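Local coordinates for protein (endonuclease) (Salmonella typhimurium, PDB 1BYR) that is an endonuclease of the phospholipase D-like family, with a mixed beta-sheet flanked by helices and two chains in its assembly, at residues R31-S36 and P91-K96. Numbering follows the deposited sequence.
Sequences RMMAYS and PIQHDK
The HxK signature of the phospholipase D-like family, His94 and Lys96, meets Tyr35 just beyond the end of strand 29-34. With CG anti to the backbone N (chi1 171°), the Tyr35 ring reaches Ile92 and His94, taking Ile92 CG2 over one face, 4.0 Å from the ring centroid, in a CH-pi contact. His94 CD2 approaches Tyr35 CD2 to 3.9 Å, the rings meeting obliquely with planes inclined at 52°. Lys96, bent at chi2 and chi4, runs alongside the Tyr35 side chain in the same direction, and its NZ, 4.0 Å from Tyr35 CB, donates to His94 O at 2.9 Å, a bond that ties the two signature residues together. Segment 91-96 illustrates how a family motif can be set in a loop leading into a strand: 97-100 pairs antiparallel with 29-34, while the loop before it, with Gln93 at the centre of an inverse gamma turn, uses backbone CA-H···O contacts such as Ala34 CA to Asp95 O, 3.2 Å. Met33 runs alongside Asp95, its CB and SD against Asp95 CB, and a bend at chi3 (85°) carries Met33 CE to 3.6 Å from Asp95 OD1. Asp95 OD2 is hydrogen-bonded to His140 NE2 and OD1 to Ser121 OG of the second subunit, whose Glu122 OE1 is hydrogen-bonded to His94 ND1.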
ATOM      1  N   ARG A  31       8.189 -11.080   9.272  1.00  9.59           N
ATOM      2  CA  ARG A  31       8.666 -11.317   7.911  1.00  8.95           C
ATOM      3  C   ARG A  31       8.308 -10.022   7.210  1.00  8.31           C
ATOM      4  O   ARG A  31       7.139  -9.750   6.995  1.00  6.58           O
ATOM      5  CB  ARG A  31       7.916 -12.494   7.273  1.00  9.61           C
ATOM      6  CG  ARG A  31       8.330 -13.870   7.807  1.00 11.04           C
ATOM      7  CD  ARG A  31       9.826 -14.097   7.663  1.00 10.61           C
ATOM      8  NE  ARG A  31      10.242 -15.392   8.194  1.00 11.92           N
ATOM      9  CZ  ARG A  31      10.854 -15.566   9.361  1.00 10.95           C
ATOM     10  NH1 ARG A  31      11.129 -14.525  10.142  1.00 10.00           N
ATOM     11  NH2 ARG A  31      11.200 -16.788   9.744  1.00  9.99           N
ATOM     12  N   MET A  32       9.316  -9.217   6.889  1.00  7.65           N
ATOM     13  CA  MET A  32       9.102  -7.913   6.268  1.00  8.03           C
ATOM     14  C   MET A  32       9.569  -7.759   4.818  1.00  7.68           C
ATOM     15  O   MET A  32      10.592  -8.319   4.413  1.00  6.72           O
ATOM     16  CB  MET A  32       9.785  -6.846   7.131  1.00  6.52           C
ATOM     17  CG  MET A  32       9.595  -5.409   6.676  1.00  7.15           C
ATOM     18  SD  MET A  32      10.477  -4.354   7.830  1.00  9.57           S
ATOM     19  CE  MET A  32       9.814  -2.801   7.554  1.00  7.32           C
ATOM     20  N   MET A  33       8.798  -6.984   4.047  1.00  6.80           N
ATOM     21  CA  MET A  33       9.089  -6.687   2.646  1.00  6.38           C
ATOM     22  C   MET A  33       9.086  -5.170   2.580  1.00  8.01           C
ATOM     23  O   MET A  33       8.178  -4.525   3.110  1.00  8.12           O
ATOM     24  CB  MET A  33       7.971  -7.195   1.708  1.00  5.46           C
ATOM     25  CG  MET A  33       7.656  -8.696   1.765  1.00  5.62           C
ATOM     26  SD  MET A  33       6.393  -9.202   0.547  1.00 11.38           S
ATOM     27  CE  MET A  33       7.365  -9.462  -0.917  1.00  6.36           C
ATOM     28  N   ALA A  34      10.088  -4.580   1.934  1.00  6.08           N
ATOM     29  CA  ALA A  34      10.123  -3.140   1.836  1.00  5.92           C
ATOM     30  C   ALA A  34      10.712  -2.652   0.531  1.00  5.93           C
ATOM     31  O   ALA A  34      11.504  -3.341  -0.097  1.00  6.91           O
ATOM     32  CB  ALA A  34      10.927  -2.573   2.987  1.00  6.38           C
ATOM     33  N   TYR A  35      10.304  -1.454   0.122  1.00  7.82           N
ATOM     34  CA  TYR A  35      10.863  -0.821  -1.065  1.00  7.13           C
ATOM     35  C   TYR A  35      11.878   0.079  -0.347  1.00  7.49           C
ATOM     36  O   TYR A  35      12.807  -0.432   0.259  1.00  9.87           O
ATOM     37  CB  TYR A  35       9.782  -0.011  -1.781  1.00  7.65           C
ATOM     38  CG  TYR A  35      10.286   0.865  -2.906  1.00  7.28           C
ATOM     39  CD1 TYR A  35      11.322   0.450  -3.733  1.00  9.09           C
ATOM     40  CD2 TYR A  35       9.718   2.107  -3.144  1.00  7.76           C
ATOM     41  CE1 TYR A  35      11.782   1.258  -4.770  1.00  9.46           C
ATOM     42  CE2 TYR A  35      10.171   2.923  -4.176  1.00  7.71           C
ATOM     43  CZ  TYR A  35      11.200   2.494  -4.990  1.00  9.17           C
ATOM     44  OH  TYR A  35      11.636   3.294  -6.023  1.00 10.67           O
ATOM     45  N   SER A  36      11.702   1.392  -0.367  1.00  7.04           N
ATOM     46  CA  SER A  36      12.623   2.264   0.362  1.00  8.17           C
ATOM     47  C   SER A  36      12.656   1.858   1.839  1.00  9.44           C
ATOM     48  O   SER A  36      11.633   1.892   2.518  1.00  8.30           O
ATOM     49  CB  SER A  36      12.165   3.701   0.233  1.00  7.76           C
ATOM     50  OG  SER A  36      11.850   3.956  -1.103  1.00  8.28           O
ATOM     51  N   PRO A  91      11.540  -5.124 -11.555  1.00 10.65           N
ATOM     52  CA  PRO A  91      11.945  -3.733 -11.770  1.00 10.53           C
ATOM     53  C   PRO A  91      11.882  -2.999 -10.426  1.00 10.35           C
ATOM     54  O   PRO A  91      12.746  -2.180 -10.112  1.00 11.90           O
ATOM     55  CB  PRO A  91      10.929  -3.222 -12.797  1.00  8.06           C
ATOM     56  CG  PRO A  91      10.594  -4.434 -13.590  1.00  7.98           C
ATOM     57  CD  PRO A  91      10.608  -5.589 -12.596  1.00 10.06           C
ATOM     58  N   ILE A  92      10.843  -3.290  -9.647  1.00  9.31           N
ATOM     59  CA  ILE A  92      10.682  -2.715  -8.306  1.00  8.82           C
ATOM     60  C   ILE A  92       9.984  -3.706  -7.361  1.00  9.07           C
ATOM     61  O   ILE A  92       8.897  -4.192  -7.676  1.00  7.82           O
ATOM     62  CB  ILE A  92       9.808  -1.415  -8.301  1.00  9.24           C
ATOM     63  CG1 ILE A  92      10.351  -0.375  -9.285  1.00  7.13           C
ATOM     64  CG2 ILE A  92       9.789  -0.807  -6.884  1.00  8.78           C
ATOM     65  CD1 ILE A  92       9.658   0.957  -9.154  1.00  6.23           C
ATOM     66  N   GLN A  93      10.623  -4.059  -6.238  1.00  9.66           N
ATOM     67  CA  GLN A  93       9.975  -4.917  -5.240  1.00  8.56           C
ATOM     68  C   GLN A  93       9.285  -3.832  -4.432  1.00  9.43           C
ATOM     69  O   GLN A  93       9.835  -3.303  -3.462  1.00 10.45           O
ATOM     70  CB  GLN A  93      10.980  -5.662  -4.354  1.00  6.56           C
ATOM     71  CG  GLN A  93      10.399  -6.928  -3.746  1.00  6.39           C
ATOM     72  CD  GLN A  93      11.128  -7.380  -2.493  1.00  8.30           C
ATOM     73  OE1 GLN A  93      10.954  -6.827  -1.422  1.00 10.43           O
ATOM     74  NE2 GLN A  93      11.949  -8.391  -2.643  1.00  6.06           N
ATOM     75  N   HIS A  94       8.080  -3.489  -4.863  1.00  9.95           N
ATOM     76  CA  HIS A  94       7.298  -2.395  -4.281  1.00  7.92           C
ATOM     77  C   HIS A  94       6.488  -2.604  -2.995  1.00  7.17           C
ATOM     78  O   HIS A  94       5.964  -1.631  -2.440  1.00  3.49           O
ATOM     79  CB  HIS A  94       6.385  -1.833  -5.388  1.00  9.03           C
ATOM     80  CG  HIS A  94       5.961  -0.412  -5.185  1.00  8.54           C
ATOM     81  ND1 HIS A  94       4.650  -0.047  -5.011  1.00  8.28           N
ATOM     82  CD2 HIS A  94       6.688   0.730  -5.102  1.00  6.76           C
ATOM     83  CE1 HIS A  94       4.569   1.266  -4.853  1.00  7.62           C
ATOM     84  NE2 HIS A  94       5.796   1.757  -4.897  1.00  9.32           N
ATOM     85  N   ASP A  95       6.388  -3.845  -2.512  1.00  7.22           N
ATOM     86  CA  ASP A  95       5.630  -4.141  -1.294  1.00  7.40           C
ATOM     87  C   ASP A  95       6.151  -3.441  -0.045  1.00  9.04           C
ATOM     88  O   ASP A  95       7.361  -3.300   0.141  1.00  8.82           O
ATOM     89  CB  ASP A  95       5.634  -5.648  -0.992  1.00  6.31           C
ATOM     90  CG  ASP A  95       5.180  -6.483  -2.169  1.00  7.61           C
ATOM     91  OD1 ASP A  95       6.043  -6.859  -2.990  1.00  7.15           O
ATOM     92  OD2 ASP A  95       3.966  -6.770  -2.274  1.00  6.36           O
ATOM     93  N   LYS A  96       5.226  -3.005   0.815  1.00  8.99           N
ATOM     94  CA  LYS A  96       5.549  -2.376   2.098  1.00  7.77           C
ATOM     95  C   LYS A  96       4.688  -3.231   3.029  1.00  7.47           C
ATOM     96  O   LYS A  96       3.556  -2.882   3.372  1.00  6.00           O
ATOM     97  CB  LYS A  96       5.100  -0.902   2.134  1.00  7.29           C
ATOM     98  CG  LYS A  96       5.567  -0.080   0.939  1.00  5.89           C
ATOM     99  CD  LYS A  96       4.479  -0.049  -0.163  1.00  5.39           C
ATOM    100  CE  LYS A  96       4.620   1.151  -1.100  1.00  3.77           C
ATOM    101  NZ  LYS A  96       5.957   1.183  -1.753  1.00  4.89           N
TER